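Local coordinates for AlgX/AlgJ SGNH hydrolase-like domain-containing protein (Eubacterium siraeum, PDB 4NZK) that is of unknown function but has an SGNH hydrolase-like fold of the DHHW family and may act on ester-linked groups, at residues N90-K95 with Y316-I321; T193-G198 with P217-Y222; D288-A293 with T332-S337. All blocks are in the same frame, centred on the assembly; numbering follows the deposited sequence.

In the fold
From the N terminus, helix 83-96 is the first element to take part: its segment 90-95 meets residues 316-321, so contact 1 closes a loop of 220 residues. Contact 2 lies wholly within that span, pairing strands 192-199 and 218-224 across 18 residues, on the other side of the chain's centre and about 37 Å from contact 1 between centres. Contact 3 opens later, at 288-293, and closes at 332-337, so it crosses contact 1, whose second segment falls between its two. It sits about 3 Å from the chain's centre, at the C-terminal ends of the neighbouring central strands 282-287 and 328-334, while contact 1 joins two helices beside the same sheet.

Contact 1 of 3, residues N90-K95 with Y316-I321; sequences NEFKEK and YAPDFI
K95 and P318 mark the closest backbone approach, their CA atoms 6.1 Å apart, where the short axes of helix segments 90-95 and 317-321 pass 10.0 Å from each other at a crossing angle of -43°. Side chains span that gap, and no hydrogen bond joins the two segments. F92 carries the buried half. With CG anti to the backbone N (chi1 177°), its ring swings to the second helix and presents an edge: CE1 lies 3.8 Å from A317 CB and CZ 4.0 Å from I321 CG1, both partners near the ring plane. I321 comes to meet the ring from the opposite direction. F331 packs edge-to-face with F92, and V102 and V329 also touch it, which fixes the ring between the helices and strands 101-107 and 328-334 of the central sheet.

The exposed half belongs to K95. Its CB rests on P318 CG at 3.6 Å, and its chain crosses the Y316 side chain at about a right angle, with CG 3.9 Å from Y316 OH. A bend at chi2 (-43°) leads the chain away from the second helix toward E91; a salt bridge there is long and doubtful, since both side chains have a second conformer. Y316, at the N-cap position, has P318 CD over the centre of its ring. The direct contact is therefore apolar, made by van der Waals packing of F92 and the K95 methylenes, and K322 NZ adds a polar link by bonding to both K95 O and P318 O.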
# COMPACT_ATOMS: atom_id res chain seq x y z
N ASN A 90 9.20 -14.12 -8.57
CA ASN A 90 9.29 -15.54 -8.94
C ASN A 90 10.46 -16.21 -8.21
O ASN A 90 10.34 -17.34 -7.74
CB ASN A 90 9.44 -15.70 -10.42
CG ASN A 90 8.14 -15.39 -11.16
OD1 ASN A 90 7.05 -15.35 -10.55
ND2 ASN A 90 8.26 -15.17 -12.46
N GLU A 91 11.57 -15.49 -8.12
CA GLU A 91 12.76 -15.99 -7.42
C GLU A 91 12.47 -16.17 -5.94
O GLU A 91 12.86 -17.18 -5.34
CB GLU A 91 13.94 -15.04 -7.61
CG GLU A 91 15.17 -15.40 -6.78
CD GLU A 91 15.95 -16.60 -7.31
OE1 GLU A 91 15.64 -17.08 -8.42
OE2 GLU A 91 16.92 -17.02 -6.61
N PHE A 92 11.81 -15.16 -5.35
CA PHE A 92 11.45 -15.26 -3.96
C PHE A 92 10.61 -16.51 -3.74
O PHE A 92 10.82 -17.26 -2.76
CB PHE A 92 10.68 -14.01 -3.52
CG PHE A 92 10.22 -14.09 -2.09
CD1 PHE A 92 11.04 -13.73 -1.06
CD2 PHE A 92 8.96 -14.54 -1.81
CE1 PHE A 92 10.60 -13.83 0.25
CE2 PHE A 92 8.53 -14.66 -0.52
CZ PHE A 92 9.35 -14.30 0.51
N LYS A 93 9.60 -16.72 -4.59
CA LYS A 93 8.72 -17.88 -4.46
C LYS A 93 9.51 -19.19 -4.59
O LYS A 93 9.28 -20.14 -3.82
CB LYS A 93 7.58 -17.81 -5.46
CG LYS A 93 6.76 -19.08 -5.55
CD LYS A 93 6.02 -19.47 -4.28
CE LYS A 93 5.36 -20.84 -4.48
NZ LYS A 93 4.49 -21.17 -3.33
N GLU A 94 10.46 -19.24 -5.53
CA GLU A 94 11.28 -20.46 -5.67
C GLU A 94 12.04 -20.73 -4.35
O GLU A 94 12.23 -21.89 -3.97
CB GLU A 94 12.29 -20.32 -6.82
CG GLU A 94 11.74 -20.29 -8.23
CD GLU A 94 12.80 -19.88 -9.28
OE1 GLU A 94 14.02 -19.82 -8.97
OE2 GLU A 94 12.38 -19.55 -10.41
N LYS A 95 12.55 -19.67 -3.72
CA LYS A 95 13.32 -19.77 -2.47
C LYS A 95 12.50 -20.23 -1.28
O LYS A 95 13.01 -20.94 -0.41
CB LYS A 95 13.98 -18.44 -2.10
CG LYS A 95 14.98 -17.93 -3.12
CD LYS A 95 15.87 -19.05 -3.61
CE LYS A 95 16.97 -18.51 -4.51
NZ LYS A 95 18.16 -19.40 -4.59
N TYR A 316 17.97 -11.37 4.84
CA TYR A 316 17.69 -12.22 3.68
C TYR A 316 16.26 -12.76 3.84
O TYR A 316 15.97 -13.56 4.70
CB TYR A 316 18.71 -13.34 3.59
CG TYR A 316 18.47 -14.32 2.46
CD1 TYR A 316 18.41 -13.90 1.13
CD2 TYR A 316 18.32 -15.68 2.71
CE1 TYR A 316 18.21 -14.80 0.07
CE2 TYR A 316 18.12 -16.59 1.67
CZ TYR A 316 18.06 -16.15 0.35
OH TYR A 316 17.86 -17.04 -0.65
N ALA A 317 15.37 -12.28 3.00
CA ALA A 317 13.94 -12.51 3.19
C ALA A 317 13.51 -13.99 3.27
O ALA A 317 12.67 -14.34 4.11
CB ALA A 317 13.10 -11.73 2.17
N PRO A 318 14.08 -14.86 2.43
CA PRO A 318 13.61 -16.25 2.53
C PRO A 318 13.91 -16.87 3.91
O PRO A 318 13.09 -17.64 4.45
CB PRO A 318 14.35 -16.95 1.39
CG PRO A 318 14.53 -15.84 0.38
CD PRO A 318 14.87 -14.62 1.21
N ASP A 319 15.04 -16.52 4.49
CA ASP A 319 15.37 -17.01 5.82
C ASP A 319 14.47 -16.35 6.89
O ASP A 319 14.11 -16.99 7.86
CB ASP A 319 16.83 -16.76 6.14
CG ASP A 319 17.76 -17.78 5.49
OD1 ASP A 319 17.30 -18.77 4.86
OD2 ASP A 319 18.98 -17.58 5.67
N PHE A 320 14.15 -15.08 6.72
CA PHE A 320 13.20 -14.41 7.62
C PHE A 320 11.84 -15.13 7.63
O PHE A 320 11.23 -15.30 8.68
CB PHE A 320 13.09 -12.94 7.18
CG PHE A 320 12.20 -12.11 8.02
CD1 PHE A 320 12.62 -11.66 9.26
CD2 PHE A 320 10.97 -11.73 7.57
CE1 PHE A 320 11.82 -10.86 10.03
CE2 PHE A 320 10.16 -10.93 8.34
CZ PHE A 320 10.60 -10.48 9.57
N ILE A 321 11.36 -15.53 6.45
CA ILE A 321 10.10 -16.29 6.34
C ILE A 321 10.20 -17.61 7.12
O ILE A 321 9.28 -17.98 7.88
CB ILE A 321 9.75 -16.55 4.84
CG1 ILE A 321 8.85 -15.44 4.30
CG2 ILE A 321 8.99 -17.85 4.57
CD1 ILE A 321 9.23 -14.04 4.60

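Contact 2 of 3, residues T193-G198 with P217-Y222; sequences TETIEG and PDTFTY
Y222 turns one ring face to E194: CB of E194 stands 3.6 Å from the ring centroid, 20° off the normal, a CH-pi contact displaced toward the rim. The Y222 torsion explains it, since chi1 of 69° sets CG between the backbone N and the carbonyl carbon and lays the ring across the neighbouring strand. On the same face of the sheet, I196 and F220 lie side by side and point the same way. I196 CD1 reaches both aromatic residues, 4.1 Å from F220 CD2 and 4.0 Å from Y222 CE1. Beyond the pair, F199 meets F220 edge-to-face, and P167, at the start of helix 167-180, touches both F220 and Y222.

T195 and T221 share the other face, their hydroxyls joined through one water, 2.7 Å from each OG1. T195 CG2 touches T219 CG2 at 3.5 Å, and T193 CG2 likewise packs on T221 CG2. T219 OG1 donates to E197 OE1 over 2.7 Å, arriving on the syn side, somewhat out of the carboxylate plane, while the two side chains run alongside each other.

E194 with Y222 and I196 with F220 are hydrogen-bonded pairs, each with both backbone bonds made; T195 with T221 is the non-hydrogen-bonded pair between them. With strand directions 158° apart, this is the regular register of a two-stranded antiparallel sheet, here linked by a long connection containing helices 203-206 and 211-214.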
# COMPACT_ATOMS: atom_id res chain seq x y z
N THR A 193 -14.21 4.38 13.60
CA THR A 193 -13.84 5.35 12.61
C THR A 193 -13.25 6.58 13.29
O THR A 193 -13.79 7.08 14.29
CB THR A 193 -15.09 5.76 11.81
OG1 THR A 193 -15.55 4.62 11.06
CG2 THR A 193 -14.76 6.84 10.82
N GLU A 194 -12.13 7.04 12.73
CA GLU A 194 -11.44 8.22 13.19
C GLU A 194 -11.22 9.16 11.99
O GLU A 194 -10.99 8.73 10.87
CB GLU A 194 -10.09 7.86 13.79
CG GLU A 194 -10.16 6.92 14.98
CD GLU A 194 -10.69 7.53 16.27
OE1 GLU A 194 -10.81 8.76 16.38
OE2 GLU A 194 -10.99 6.75 17.21
N THR A 195 -11.20 10.46 12.25
CA THR A 195 -11.13 11.45 11.20
C THR A 195 -10.10 12.53 11.49
O THR A 195 -10.01 13.03 12.64
CB THR A 195 -12.50 12.14 11.04
OG1 THR A 195 -13.54 11.15 10.83
CG2 THR A 195 -12.51 13.08 9.91
N ILE A 196 -9.32 12.85 10.47
CA ILE A 196 -8.35 13.95 10.52
C ILE A 196 -8.76 14.92 9.43
O ILE A 196 -8.70 14.60 8.23
CB ILE A 196 -6.89 13.48 10.31
CG1 ILE A 196 -6.49 12.45 11.40
CG2 ILE A 196 -5.91 14.67 10.30
CD1 ILE A 196 -5.18 11.76 11.18
N GLU A 197 -9.13 16.13 9.84
CA GLU A 197 -9.51 17.16 8.91
C GLU A 197 -8.27 17.98 8.51
O GLU A 197 -7.25 17.97 9.21
CB GLU A 197 -10.56 18.09 9.52
CG GLU A 197 -11.85 17.39 9.91
CD GLU A 197 -12.70 16.97 8.72
OE1 GLU A 197 -12.33 17.28 7.55
OE2 GLU A 197 -13.75 16.30 8.95
N GLY A 198 -8.37 18.62 7.36
CA GLY A 198 -7.33 19.54 6.90
C GLY A 198 -6.04 18.84 6.51
O GLY A 198 -4.94 19.39 6.71
N PRO A 217 -7.83 21.01 1.19
CA PRO A 217 -7.42 19.82 1.90
C PRO A 217 -8.42 18.67 1.86
O PRO A 217 -9.62 18.87 1.69
CB PRO A 217 -7.21 20.27 3.34
CG PRO A 217 -7.76 21.61 3.43
CD PRO A 217 -8.00 22.17 2.08
N ASP A 218 -7.87 17.47 1.99
CA ASP A 218 -8.68 16.27 2.15
C ASP A 218 -9.16 16.12 3.58
O ASP A 218 -8.59 16.67 4.54
CB ASP A 218 -7.84 15.03 1.86
CG ASP A 218 -7.61 14.80 0.37
OD1 ASP A 218 -8.55 14.31 -0.32
OD2 ASP A 218 -6.43 15.00 -0.09
N THR A 219 -10.17 15.26 3.73
CA THR A 219 -10.51 14.72 5.01
C THR A 219 -9.95 13.30 4.98
O THR A 219 -10.24 12.54 4.04
CB THR A 219 -12.03 14.62 5.20
OG1 THR A 219 -12.59 15.95 5.17
CG2 THR A 219 -12.37 13.92 6.51
N PHE A 220 -9.14 12.96 5.96
CA PHE A 220 -8.55 11.66 6.06
C PHE A 220 -9.29 10.83 7.09
O PHE A 220 -9.26 11.13 8.28
CB PHE A 220 -7.10 11.84 6.47
CG PHE A 220 -6.30 10.58 6.47
CD1 PHE A 220 -5.71 10.12 5.31
CD2 PHE A 220 -6.09 9.90 7.65
CE1 PHE A 220 -4.91 8.96 5.33
CE2 PHE A 220 -5.30 8.76 7.70
CZ PHE A 220 -4.71 8.29 6.54
N THR A 221 -9.89 9.73 6.64
CA THR A 221 -10.67 8.88 7.53
C THR A 221 -10.00 7.54 7.63
O THR A 221 -9.69 6.92 6.60
CB THR A 221 -12.09 8.70 6.99
OG1 THR A 221 -12.68 10.00 6.82
CG2 THR A 221 -12.92 7.85 7.93
N TYR A 222 -9.77 7.09 8.86
CA TYR A 222 -9.16 5.78 9.09
C TYR A 222 -9.96 4.98 10.10
O TYR A 222 -10.95 5.48 10.65
CB TYR A 222 -7.69 5.90 9.48
CG TYR A 222 -7.38 6.50 10.84
CD1 TYR A 222 -7.35 7.87 11.02
CD2 TYR A 222 -7.07 5.68 11.91
CE1 TYR A 222 -7.03 8.42 12.25
CE2 TYR A 222 -6.73 6.19 13.14
CZ TYR A 222 -6.71 7.58 13.31
OH TYR A 222 -6.38 8.14 14.55
O HOH W 1 -14.73 10.84 8.43

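Contact 3 of 3, residues D288-A293 with T332-S337; sequences DSYGNA and TMCTFS
D288 fills the tight part of the contact with its carboxylate. OD2 takes two hydrogen bonds from the second segment: S337 OG donates over 2.6 Å into the anti lone pair, and C334 N comes at 3.0 Å from above the carboxylate plane, 37° out of it. Chi1 of 76° holds CG between the backbone N and the carbonyl carbon, and OD1 then accepts from Y290 N at 2.9 Å, forming an Asx turn. D288 OD1 also lies 3.2 Å from the CA of selenomethionine M333, so backbone closes in on the group as well, whereas the bond from D288 N to T332 O is weak. With an alanine in place of D288, C334 N and S337 OG would probably lose their shared acceptor and the turn at Y290 would be free to shift.

The D288-S289 pair follows strand 282-287, and S289 OG is hydrogen-bonded to H164. This is consistent with the Asp-Ser nucleophile loop of SGNH hydrolases, with S289 the probable nucleophile and H164 of the DHHW motif the probable histidine; the S289 side chain points away from segment 332-337.

Packing is looser round Y290. C334 CB sits over one face of its ring, 4.0 Å from the centroid and 15° off the normal, while Y290 OH bonds to H163 O. G291 CA meets T332 CG2 at 4.2 Å, close enough that a side chain there would be tight. C334 SG is covalently linked to an unidentified ligand, probably from the crystallisation liquor.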
# COMPACT_ATOMS: atom_id res chain seq x y z
N ASP A 288 5.54 -1.15 -0.52
CA ASP A 288 5.91 0.25 -0.59
C ASP A 288 4.89 1.00 0.29
O ASP A 288 4.07 0.38 0.98
CB ASP A 288 5.94 0.77 -2.03
CG ASP A 288 4.54 1.02 -2.62
OD1 ASP A 288 3.50 0.71 -1.95
OD2 ASP A 288 4.44 1.55 -3.78
N SER A 289 4.89 2.33 0.28
CA SER A 289 4.06 3.02 1.23
C SER A 289 2.55 2.84 1.06
O SER A 289 1.80 3.03 2.03
CB SER A 289 4.42 4.50 1.32
OG SER A 289 4.24 5.16 0.09
N TYR A 290 2.08 2.39 -0.12
CA TYR A 290 0.64 2.09 -0.27
C TYR A 290 0.24 0.99 0.71
O TYR A 290 -0.88 0.98 1.24
CB TYR A 290 0.31 1.65 -1.70
CG TYR A 290 -0.29 2.72 -2.54
CD1 TYR A 290 0.39 3.88 -2.83
CD2 TYR A 290 -1.58 2.59 -3.02
CE1 TYR A 290 -0.21 4.88 -3.57
CE2 TYR A 290 -2.18 3.59 -3.75
CZ TYR A 290 -1.50 4.73 -4.01
OH TYR A 290 -2.12 5.72 -4.73
N GLY A 291 1.13 0.04 0.92
CA GLY A 291 0.83 -1.05 1.81
C GLY A 291 0.55 -0.70 3.24
O GLY A 291 -0.16 -1.43 3.94
N ASN A 292 1.07 0.45 3.68
CA ASN A 292 0.92 0.86 5.07
C ASN A 292 -0.54 0.87 5.48
O ASN A 292 -0.89 0.42 6.59
CB ASN A 292 1.51 2.24 5.28
CG ASN A 292 3.03 2.31 5.01
OD1 ASN A 292 3.64 1.39 4.47
ND2 ASN A 292 3.63 3.44 5.35
N ALA A 293 -1.39 1.40 4.60
CA ALA A 293 -2.82 1.55 4.93
C ALA A 293 -3.61 0.27 4.87
O ALA A 293 -4.76 0.23 5.32
CB ALA A 293 -3.47 2.61 4.04
N THR A 332 2.81 -6.00 -2.10
CA THR A 332 1.82 -5.04 -2.49
C THR A 332 2.43 -3.66 -2.58
O THR A 332 3.19 -3.25 -1.71
CB THR A 332 0.60 -5.10 -1.55
OG1 THR A 332 -0.44 -4.23 -2.04
CG2 THR A 332 0.93 -4.74 -0.13
N MSE A 333 2.09 -2.97 -3.66
CA MSE A 333 2.65 -1.66 -3.95
C MSE A 333 1.92 -1.04 -5.09
O MSE A 333 1.14 -1.70 -5.77
CB MSE A 333 4.13 -1.78 -4.30
CG MSE A 333 4.49 -2.80 -5.40
SE MSE A 333 6.49 -2.82 -5.34
CE MSE A 333 6.24 -4.26 -4.02
N CYS A 334 2.16 0.24 -5.32
CA CYS A 334 1.54 0.90 -6.46
C CYS A 334 2.33 0.58 -7.73
O CYS A 334 3.46 0.12 -7.71
CB CYS A 334 1.42 2.40 -6.25
SG CYS A 334 3.00 3.27 -6.44
N THR A 335 1.70 0.86 -8.86
CA THR A 335 2.28 0.57 -10.16
C THR A 335 3.63 1.24 -10.36
O THR A 335 4.55 0.64 -10.86
CB THR A 335 1.34 0.96 -11.29
OG1 THR A 335 0.73 2.22 -10.96
CG2 THR A 335 0.27 -0.13 -11.51
N PHE A 336 3.74 2.51 -9.97
CA PHE A 336 5.00 3.21 -10.16
C PHE A 336 6.16 2.46 -9.46
O PHE A 336 7.27 2.40 -9.94
CB PHE A 336 4.92 4.60 -9.58
CG PHE A 336 4.05 5.55 -10.33
CD1 PHE A 336 4.57 6.35 -11.36
CD2 PHE A 336 2.73 5.75 -9.97
CE1 PHE A 336 3.78 7.27 -12.03
CE2 PHE A 336 1.95 6.68 -10.63
CZ PHE A 336 2.47 7.46 -11.64
N SER A 337 5.88 1.92 -8.28
CA SER A 337 6.91 1.17 -7.55
C SER A 337 7.23 -0.14 -8.25
O SER A 337 8.40 -0.49 -8.40
CB SER A 337 6.48 0.86 -6.13
OG SER A 337 6.46 2.01 -5.35